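Local coordinates for protein putative ribose operon repressor (Burkholderia thailandensis, PDB 3EGC) that probably represses transcription as a LacI-family regulator, with a two-lobed domain of the periplasmic-binding-protein type that would sense a small effector, presumably a sugar, at residues I18-F23 with S193-T198; S107-G112 with L137-E142; E238-R243 with M265-R270. All blocks are in the same frame, centred on the assembly; numbering follows the deposited sequence.

Contact 1. Residues I18-F23 with S193-T198; sequences IENVFF and SSHRIT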
loop_
_atom_site.group_PDB
_atom_site.type_symbol
_atom_site.label_atom_id
_atom_site.label_comp_id
_atom_site.label_asym_id
_atom_site.label_seq_id
_atom_site.Cartn_x
_atom_site.Cartn_y
_atom_site.Cartn_z
ATOM N N ILE A 18 -3.678 -2.399 -7.114
ATOM C CA ILE A 18 -3.606 -2.864 -5.724
ATOM C C ILE A 18 -2.280 -2.407 -4.976
ATOM O O ILE A 18 -2.251 -2.254 -3.741
ATOM C CB ILE A 18 -3.810 -4.387 -5.642
ATOM C CG1 ILE A 18 -4.135 -4.811 -4.197
ATOM C CG2 ILE A 18 -2.552 -5.135 -6.192
ATOM C CD1 ILE A 18 -5.460 -4.274 -3.741
ATOM N N GLU A 19 -1.209 -2.147 -5.743
ATOM C CA GLU A 19 0.098 -1.766 -5.163
ATOM C C GLU A 19 0.081 -0.315 -4.629
ATOM O O GLU A 19 0.959 0.099 -3.886
ATOM C CB GLU A 19 1.201 -1.931 -6.196
ATOM C CG GLU A 19 1.349 -3.360 -6.787
ATOM C CD GLU A 19 2.313 -3.386 -7.980
ATOM O OE1 GLU A 19 2.900 -2.308 -8.251
ATOM O OE2 GLU A 19 2.471 -4.441 -8.669
ATOM N N ASN A 20 -0.923 0.451 -5.062
ATOM C CA ASN A 20 -1.153 1.811 -4.610
ATOM C C ASN A 20 -1.989 1.654 -3.315
ATOM O O ASN A 20 -3.013 0.953 -3.241
ATOM C CB ASN A 20 -1.872 2.609 -5.683
ATOM C CG ASN A 20 -2.205 4.086 -5.251
ATOM O OD1 ASN A 20 -2.293 4.394 -4.104
ATOM N ND2 ASN A 20 -2.350 4.979 -6.238
ATOM N N VAL A 21 -1.473 2.286 -2.297
ATOM C CA VAL A 21 -1.944 2.147 -0.967
ATOM C C VAL A 21 -3.402 2.605 -0.861
ATOM O O VAL A 21 -4.146 2.104 -0.021
ATOM C CB VAL A 21 -0.974 2.936 -0.019
ATOM C CG1 VAL A 21 -1.733 3.873 0.849
ATOM C CG2 VAL A 21 -0.250 2.004 0.832
ATOM N N PHE A 22 -3.801 3.536 -1.719
ATOM C CA PHE A 22 -5.175 3.951 -1.760
ATOM C C PHE A 22 -6.120 2.746 -1.923
ATOM O O PHE A 22 -7.028 2.539 -1.131
ATOM C CB PHE A 22 -5.389 4.986 -2.873
ATOM C CG PHE A 22 -6.828 5.396 -3.035
ATOM C CD1 PHE A 22 -7.368 6.428 -2.303
ATOM C CD2 PHE A 22 -7.655 4.718 -3.938
ATOM C CE1 PHE A 22 -8.743 6.770 -2.479
ATOM C CE2 PHE A 22 -8.962 5.051 -4.120
ATOM C CZ PHE A 22 -9.505 6.078 -3.407
ATOM N N PHE A 23 -5.898 1.990 -2.996
ATOM C CA PHE A 23 -6.677 0.826 -3.380
ATOM C C PHE A 23 -6.570 -0.385 -2.420
ATOM O O PHE A 23 -7.498 -1.122 -2.270
ATOM C CB PHE A 23 -6.318 0.413 -4.852
ATOM C CG PHE A 23 -6.685 1.452 -5.865
ATOM C CD1 PHE A 23 -8.035 1.778 -6.116
ATOM C CD2 PHE A 23 -5.692 2.145 -6.545
ATOM C CE1 PHE A 23 -8.362 2.791 -7.001
ATOM C CE2 PHE A 23 -6.014 3.153 -7.472
ATOM C CZ PHE A 23 -7.360 3.496 -7.692
ATOM N N SER A 193 -2.601 16.057 -6.878
ATOM C CA SER A 193 -3.823 15.326 -6.778
ATOM C C SER A 193 -3.774 13.914 -6.132
ATOM O O SER A 193 -4.788 13.335 -5.940
ATOM C CB SER A 193 -4.510 15.284 -8.142
ATOM O OG SER A 193 -3.776 14.518 -9.044
ATOM N N SER A 194 -2.602 13.396 -5.784
ATOM C CA SER A 194 -2.493 12.172 -4.977
ATOM C C SER A 194 -1.072 12.035 -4.478
ATOM O O SER A 194 -0.187 12.791 -4.910
ATOM C CB SER A 194 -2.867 10.926 -5.794
ATOM O OG SER A 194 -1.939 10.724 -6.841
ATOM N N HIS A 195 -0.850 11.066 -3.576
ATOM C CA HIS A 195 0.468 10.802 -2.977
ATOM C C HIS A 195 1.488 10.409 -4.022
ATOM O O HIS A 195 2.640 10.769 -3.916
ATOM C CB HIS A 195 0.396 9.756 -1.863
ATOM C CG HIS A 195 0.072 8.366 -2.331
ATOM N ND1 HIS A 195 1.019 7.367 -2.388
ATOM C CD2 HIS A 195 -1.101 7.794 -2.704
ATOM C CE1 HIS A 195 0.446 6.237 -2.792
ATOM N NE2 HIS A 195 -0.842 6.470 -3.001
ATOM N N ARG A 196 1.040 9.695 -5.053
ATOM C CA ARG A 196 1.951 9.232 -6.091
ATOM C C ARG A 196 2.434 10.385 -6.991
ATOM O O ARG A 196 3.581 10.436 -7.376
ATOM C CB ARG A 196 1.348 8.094 -6.890
ATOM C CG ARG A 196 2.403 7.384 -7.739
ATOM C CD ARG A 196 2.283 5.847 -7.655
ATOM N NE ARG A 196 2.383 5.335 -6.289
ATOM C CZ ARG A 196 2.023 4.107 -5.928
ATOM N NH1 ARG A 196 2.154 3.759 -4.677
ATOM N NH2 ARG A 196 1.583 3.222 -6.823
ATOM N N ILE A 197 1.534 11.339 -7.234
ATOM C CA ILE A 197 1.888 12.588 -7.889
ATOM C C ILE A 197 2.758 13.464 -7.000
ATOM O O ILE A 197 3.718 14.088 -7.486
ATOM C CB ILE A 197 0.613 13.323 -8.415
ATOM C CG1 ILE A 197 0.036 12.517 -9.589
ATOM C CG2 ILE A 197 0.897 14.776 -8.853
ATOM C CD1 ILE A 197 -1.367 12.877 -9.837
ATOM N N THR A 198 2.440 13.483 -5.703
ATOM C CA THR A 198 3.296 14.192 -4.747
ATOM C C THR A 198 4.743 13.657 -4.769
ATOM O O THR A 198 5.687 14.424 -4.691
ATOM C CB THR A 198 2.741 14.173 -3.310
ATOM O OG1 THR A 198 1.425 14.718 -3.303
ATOM C CG2 THR A 198 3.632 15.032 -2.436
#
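Glu-19 and Asn-20 face His-195 and Arg-196 across the cleft of a periplasmic-binding-protein-like fold, so that the start of helix 21-36 in one lobe meets the start of helix 195-208 in the other. Glu-19 contributes its backbone: its O lies near the plane of the Arg-196 guanidinium, at the edge, 3.9 Å from Arg-196 NH1 and too far for a hydrogen bond. Its carboxylate is engaged elsewhere, by Ser-28 and Arg-242 of the second subunit, which places this turn at the dimer interface.

Asn-20 meets both partners. With CG set opposite the backbone N (chi1 178°), Asn-20 OD1 is brought to the N-terminus of its own helix, where it caps Phe-22 N at 2.9 Å. Asn-20 OD1 also accepts from His-195 NE2 at 2.8 Å, with an N-H...O angle of 163°. The two donors arrive from opposite faces of the amide plane, so the double grip should fix the amide's rotation. Amide and imidazole planes stand 78° apart, and OD1 lies in the ring plane of His-195.

Val-21 and Phe-22 follow at the margin, their N atoms obliquely placed to the imidazole. The Phe-22 side chain leads off toward Gln-239. On the second segment, His-195 N bonds to Asp-222 OD2. The Arg-196 guanidinium takes Asn-20 CG over one face, toward its rim, and at the base of the same asparagine side chain Asn-20 CB lies 3.7 Å from Arg-196 NH2.

Contact 2. Residues S107-G112 with L137-E142; sequences SENVRG and LMTSRE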
loop_
_atom_site.group_PDB
_atom_site.type_symbol
_atom_site.label_atom_id
_atom_site.label_comp_id
_atom_site.label_asym_id
_atom_site.label_seq_id
_atom_site.Cartn_x
_atom_site.Cartn_y
_atom_site.Cartn_z
ATOM N N SER A 107 -15.203 10.268 -3.349
ATOM C CA SER A 107 -14.862 11.304 -2.351
ATOM C C SER A 107 -15.421 12.658 -2.738
ATOM O O SER A 107 -15.777 12.870 -3.911
ATOM C CB SER A 107 -13.346 11.451 -2.176
ATOM O OG SER A 107 -12.798 10.267 -1.625
ATOM N N GLU A 108 -15.466 13.573 -1.770
ATOM C CA GLU A 108 -15.779 14.982 -2.088
ATOM C C GLU A 108 -14.572 15.765 -2.662
ATOM O O GLU A 108 -13.995 16.678 -2.017
ATOM C CB GLU A 108 -16.467 15.709 -0.913
ATOM C CG GLU A 108 -15.582 15.863 0.340
ATOM C CD GLU A 108 -16.371 16.227 1.603
ATOM O OE1 GLU A 108 -17.618 16.392 1.524
ATOM O OE2 GLU A 108 -15.729 16.354 2.666
ATOM N N ASN A 109 -14.195 15.416 -3.881
ATOM C CA ASN A 109 -12.960 15.974 -4.476
ATOM C C ASN A 109 -12.897 17.496 -4.661
ATOM O O ASN A 109 -11.929 18.126 -4.221
ATOM C CB ASN A 109 -12.636 15.294 -5.783
ATOM C CG ASN A 109 -12.489 13.765 -5.639
ATOM O OD1 ASN A 109 -11.640 13.288 -4.892
ATOM N ND2 ASN A 109 -13.263 13.020 -6.418
ATOM N N VAL A 110 -13.898 18.085 -5.308
ATOM C CA VAL A 110 -13.987 19.549 -5.394
ATOM C C VAL A 110 -13.775 20.212 -4.002
ATOM O O VAL A 110 -12.844 20.977 -3.790
ATOM C CB VAL A 110 -15.392 20.022 -5.970
ATOM C CG1 VAL A 110 -15.355 21.512 -6.327
ATOM C CG2 VAL A 110 -15.809 19.247 -7.156
ATOM N N ARG A 111 -14.657 19.913 -3.051
ATOM C CA ARG A 111 -14.545 20.512 -1.716
ATOM C C ARG A 111 -13.128 20.420 -1.044
ATOM O O ARG A 111 -12.592 21.411 -0.520
ATOM C CB ARG A 111 -15.558 19.923 -0.783
ATOM C CG ARG A 111 -15.792 20.748 0.433
ATOM C CD ARG A 111 -16.741 19.986 1.391
ATOM N NE ARG A 111 -18.117 19.996 0.898
ATOM C CZ ARG A 111 -19.125 19.360 1.476
ATOM N NH1 ARG A 111 -20.339 19.433 0.941
ATOM N NH2 ARG A 111 -18.911 18.624 2.560
ATOM N N GLY A 112 -12.564 19.210 -1.050
ATOM C CA GLY A 112 -11.281 18.977 -0.400
ATOM C C GLY A 112 -10.208 19.770 -1.118
ATOM O O GLY A 112 -9.382 20.329 -0.456
ATOM N N LEU A 137 -9.647 11.869 -16.192
ATOM C CA LEU A 137 -10.312 11.184 -15.065
ATOM C C LEU A 137 -11.215 12.083 -14.280
ATOM O O LEU A 137 -10.974 13.259 -14.185
ATOM C CB LEU A 137 -9.280 10.559 -14.091
ATOM C CG LEU A 137 -8.393 9.504 -14.670
ATOM C CD1 LEU A 137 -7.232 9.246 -13.735
ATOM C CD2 LEU A 137 -9.233 8.229 -14.941
ATOM N N MET A 138 -12.238 11.505 -13.693
ATOM C CA MET A 138 -13.157 12.221 -12.835
ATOM C C MET A 138 -12.391 12.868 -11.652
ATOM O O MET A 138 -12.647 14.019 -11.251
ATOM C CB MET A 138 -14.244 11.248 -12.337
ATOM C CG MET A 138 -15.439 11.905 -11.636
ATOM S SD MET A 138 -16.298 10.877 -10.350
ATOM C CE MET A 138 -15.068 11.101 -9.090
ATOM N N THR A 139 -11.464 12.129 -11.095
ATOM C CA THR A 139 -10.742 12.625 -9.950
ATOM C C THR A 139 -9.878 13.843 -10.305
ATOM O O THR A 139 -10.000 14.885 -9.674
ATOM C CB THR A 139 -9.884 11.533 -9.329
ATOM O OG1 THR A 139 -9.064 10.969 -10.371
ATOM C CG2 THR A 139 -10.790 10.454 -8.683
ATOM N N SER A 140 -9.055 13.734 -11.344
ATOM C CA SER A 140 -8.296 14.872 -11.861
ATOM C C SER A 140 -9.178 16.041 -12.184
ATOM O O SER A 140 -8.817 17.171 -11.870
ATOM C CB SER A 140 -7.570 14.536 -13.145
ATOM O OG SER A 140 -6.862 13.373 -12.997
ATOM N N ARG A 141 -10.310 15.771 -12.856
ATOM C CA ARG A 141 -11.191 16.834 -13.285
ATOM C C ARG A 141 -11.736 17.587 -12.033
ATOM O O ARG A 141 -11.725 18.801 -11.956
ATOM C CB ARG A 141 -12.317 16.231 -14.159
ATOM C CG ARG A 141 -12.504 16.887 -15.484
ATOM C CD ARG A 141 -12.434 15.968 -16.694
ATOM N NE ARG A 141 -12.893 14.590 -16.519
ATOM C CZ ARG A 141 -14.126 14.281 -16.172
ATOM N NH1 ARG A 141 -14.493 13.014 -16.054
ATOM N NH2 ARG A 141 -14.973 15.277 -15.936
ATOM N N GLU A 142 -12.198 16.845 -11.050
ATOM C CA GLU A 142 -12.842 17.457 -9.915
ATOM C C GLU A 142 -11.853 18.165 -8.989
ATOM O O GLU A 142 -12.157 19.192 -8.414
ATOM C CB GLU A 142 -13.664 16.442 -9.139
ATOM C CG GLU A 142 -14.959 16.035 -9.768
ATOM C CD GLU A 142 -15.629 14.937 -8.944
ATOM O OE1 GLU A 142 -16.729 14.505 -9.312
ATOM O OE2 GLU A 142 -15.047 14.500 -7.927
#
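Val-110 and Glu-142 bring the backbones to within 5.1 Å, CA to CA, where the first turns of helices 109-122 and 138-153 pack together in one lobe of the periplasmic-binding-protein-like fold. Evidence for this closeness is a CA-H...O contact, Val-110 CA to Glu-142 O at 3.5 Å with 137° at the hydrogen. Helix 109-122 begins directly after strand 103-107, one of the links that pass between the two lobes, so the contact lies beside the hinge.

The side chains add one strong polar bond. Asn-109 ND2 donates to Glu-142 OE2 over 2.8 Å, nearly straight at 169°. The oxygen lies in the amide plane and is approached almost along its own C-O bond. The amide and carboxylate planes are nonetheless turned 45° from each other. Glu-142 reaches the amide because its chain runs extended beyond CG. The other polar atom of each group has its own partner: Asn-109 OD1 accepts from Arg-143 NH2, while Glu-142 OE1 forms a salt bridge with Arg-266 NH2. The buried amide is therefore held at both of its polar atoms, which should fix its flip.

Nearer the backbone, Val-110 CG2 lies 4.0 Å from Glu-142 CB, their side chains roughly perpendicular. Met-138, bent at chi3, swings its methyl back so that Met-138 CE comes to 3.8 Å from Asn-109 ND2.

Contact 3. Residues E238-R243 with M265-R270; sequences EQPTRR and MRLQTR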
loop_
_atom_site.group_PDB
_atom_site.type_symbol
_atom_site.label_atom_id
_atom_site.label_comp_id
_atom_site.label_asym_id
_atom_site.label_seq_id
_atom_site.Cartn_x
_atom_site.Cartn_y
_atom_site.Cartn_z
ATOM N N GLU A 238 -7.094 14.093 3.536
ATOM C CA GLU A 238 -7.285 12.698 3.823
ATOM C C GLU A 238 -8.560 12.192 3.203
ATOM O O GLU A 238 -9.606 12.808 3.347
ATOM C CB GLU A 238 -7.291 12.445 5.337
ATOM C CG GLU A 238 -7.511 11.000 5.733
ATOM C CD GLU A 238 -7.572 10.838 7.215
ATOM O OE1 GLU A 238 -8.703 10.676 7.763
ATOM O OE2 GLU A 238 -6.480 10.893 7.840
ATOM N N GLN A 239 -8.455 11.060 2.514
ATOM C CA GLN A 239 -9.628 10.396 1.956
ATOM C C GLN A 239 -10.048 9.296 2.916
ATOM O O GLN A 239 -9.164 8.657 3.486
ATOM C CB GLN A 239 -9.323 9.840 0.578
ATOM C CG GLN A 239 -9.099 10.907 -0.433
ATOM C CD GLN A 239 -9.131 10.349 -1.865
ATOM O OE1 GLN A 239 -10.206 10.212 -2.465
ATOM N NE2 GLN A 239 -7.955 9.988 -2.391
ATOM N N PRO A 240 -11.379 9.058 3.074
ATOM C CA PRO A 240 -11.878 7.955 3.911
ATOM C C PRO A 240 -11.792 6.584 3.175
ATOM O O PRO A 240 -12.798 5.916 2.903
ATOM C CB PRO A 240 -13.344 8.357 4.156
ATOM C CG PRO A 240 -13.737 9.039 2.856
ATOM C CD PRO A 240 -12.463 9.682 2.299
ATOM N N THR A 241 -10.584 6.158 2.891
ATOM C CA THR A 241 -10.374 4.964 2.028
ATOM C C THR A 241 -11.067 3.717 2.474
ATOM O O THR A 241 -11.727 3.061 1.680
ATOM C CB THR A 241 -8.878 4.613 1.902
ATOM O OG1 THR A 241 -8.286 4.490 3.231
ATOM C CG2 THR A 241 -8.164 5.675 1.170
ATOM N N ARG A 242 -10.927 3.383 3.740
ATOM C CA ARG A 242 -11.628 2.230 4.285
ATOM C C ARG A 242 -13.146 2.303 4.196
ATOM O O ARG A 242 -13.793 1.339 3.827
ATOM C CB ARG A 242 -11.153 1.958 5.742
ATOM C CG ARG A 242 -9.915 1.050 5.754
ATOM C CD ARG A 242 -9.067 1.221 7.065
ATOM N NE ARG A 242 -8.436 2.538 7.110
ATOM C CZ ARG A 242 -7.119 2.767 7.161
ATOM N NH1 ARG A 242 -6.250 1.758 7.231
ATOM N NH2 ARG A 242 -6.679 4.036 7.182
ATOM N N ARG A 243 -13.706 3.449 4.556
ATOM C CA ARG A 243 -15.131 3.706 4.478
ATOM C C ARG A 243 -15.631 3.655 3.045
ATOM O O ARG A 243 -16.717 3.240 2.807
ATOM C CB ARG A 243 -15.466 5.065 5.123
ATOM C CG ARG A 243 -16.972 5.391 5.232
ATOM C CD ARG A 243 -17.595 4.690 6.404
ATOM N NE ARG A 243 -19.052 4.807 6.392
ATOM C CZ ARG A 243 -19.758 5.619 7.187
ATOM N NH1 ARG A 243 -19.136 6.389 8.086
ATOM N NH2 ARG A 243 -21.084 5.645 7.083
ATOM N N MET A 265 -22.709 7.973 -3.849
ATOM C CA MET A 265 -22.375 8.436 -2.519
ATOM C C MET A 265 -21.127 9.280 -2.580
ATOM O O MET A 265 -20.112 8.875 -3.122
ATOM C CB MET A 265 -22.116 7.285 -1.565
ATOM C CG MET A 265 -23.293 6.885 -0.659
ATOM S SD MET A 265 -23.017 5.363 0.304
ATOM C CE MET A 265 -22.544 6.171 1.855
ATOM N N ARG A 266 -21.207 10.468 -2.003
ATOM C CA ARG A 266 -20.030 11.276 -1.834
ATOM C C ARG A 266 -19.603 11.255 -0.370
ATOM O O ARG A 266 -20.357 11.680 0.505
ATOM C CB ARG A 266 -20.325 12.704 -2.268
ATOM C CG ARG A 266 -20.540 12.823 -3.756
ATOM C CD ARG A 266 -19.211 12.938 -4.485
ATOM N NE ARG A 266 -19.377 12.995 -5.919
ATOM C CZ ARG A 266 -18.384 13.194 -6.793
ATOM N NH1 ARG A 266 -17.106 13.372 -6.356
ATOM N NH2 ARG A 266 -18.654 13.218 -8.101
ATOM N N LEU A 267 -18.383 10.813 -0.113
ATOM C CA LEU A 267 -17.891 10.699 1.267
ATOM C C LEU A 267 -16.973 11.867 1.744
ATOM O O LEU A 267 -16.129 12.359 1.025
ATOM C CB LEU A 267 -17.148 9.397 1.435
ATOM C CG LEU A 267 -17.887 8.218 2.054
ATOM C CD1 LEU A 267 -19.452 8.233 1.882
ATOM C CD2 LEU A 267 -17.248 6.833 1.737
ATOM N N GLN A 268 -17.162 12.288 2.978
ATOM C CA GLN A 268 -16.399 13.360 3.560
ATOM C C GLN A 268 -14.882 13.067 3.649
ATOM O O GLN A 268 -14.428 11.981 4.091
ATOM C CB GLN A 268 -16.990 13.670 4.953
ATOM C CG GLN A 268 -16.037 14.248 6.062
ATOM C CD GLN A 268 -16.719 14.230 7.479
ATOM O OE1 GLN A 268 -16.723 13.233 8.200
ATOM N NE2 GLN A 268 -17.319 15.325 7.839
ATOM N N THR A 269 -14.115 14.034 3.210
ATOM C CA THR A 269 -12.704 14.059 3.328
ATOM C C THR A 269 -12.358 15.075 4.440
ATOM O O THR A 269 -13.155 15.959 4.807
ATOM C CB THR A 269 -12.067 14.563 2.012
ATOM O OG1 THR A 269 -12.416 15.924 1.781
ATOM C CG2 THR A 269 -12.565 13.779 0.889
ATOM N N ARG A 270 -11.161 14.980 4.960
ATOM C CA ARG A 270 -10.795 15.915 5.951
ATOM C C ARG A 270 -9.400 16.480 5.691
ATOM O O ARG A 270 -8.487 15.788 5.268
ATOM C CB ARG A 270 -10.951 15.335 7.354
ATOM C CG ARG A 270 -9.697 14.962 8.007
ATOM C CD ARG A 270 -9.971 14.272 9.307
ATOM N NE ARG A 270 -8.885 14.470 10.228
ATOM C CZ ARG A 270 -7.914 13.595 10.444
ATOM N NH1 ARG A 270 -7.893 12.449 9.800
ATOM N NH2 ARG A 270 -6.968 13.881 11.310
#
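Arg-270 NH1 is placed between the two carboxylate oxygens of Glu-238, at 2.8 Å from OE1 and 2.9 Å from OE2. NH1 makes both approaches, and the 73° between the carboxylate and guanidinium planes is consistent with a one-nitrogen bridge and not a two-nitrogen fork. OE1 lies at the guanidinium edge, near its plane. Glu-238 OE2 also accepts from Asn-223 ND2.

Below the charged pair the backbones join as an antiparallel hydrogen-bonded pair: Glu-238 N donates to Arg-270 O at 2.8 Å, and Arg-270 N returns to Glu-238 O at 3.1 Å. Both side chains leave on the same face of the sheet, which brings the charges together. These segments are two of the three interlobe crossovers expected of a LacI-type effector domain, strand 236-238 leading into helix 241-257 and the broken strand 264-272 running alongside.

Past the bridge, carbon atoms pack on backbone carbonyls and on one another. Thr-269 CB touches Glu-238 O at 3.3 Å. Pro-240 CG meets Gln-268 O at 3.3 Å and, as an apolar pair, Leu-267 CB at 3.7 Å. Leu-267 CD2 in turn rests against Arg-243 CG at 3.8 Å, while the Arg-243 guanidinium pairs with Glu-247.

Overall arrangement
All three contacts gather near the centre of the folded chain, where the two lobes join. The centres of contacts 2 and 3 are 12 Å apart, and contact 1 lies 15 Å from each. Along the chain, contact 2 falls between the two segments of contact 1, and contact 3 follows both. Contacts 2 and 3 share the crossover region of strands 103-107, 236-238 and 264-272, and are coupled by Ser-107 OG to Gln-239 OE1, a probable hydrogen bond of 2.7 Å. Contact 1 joins the lobes across the cleft and touches contact 3 through Phe-22. The lobes of related proteins move about such crossovers, and a similar movement is possible here.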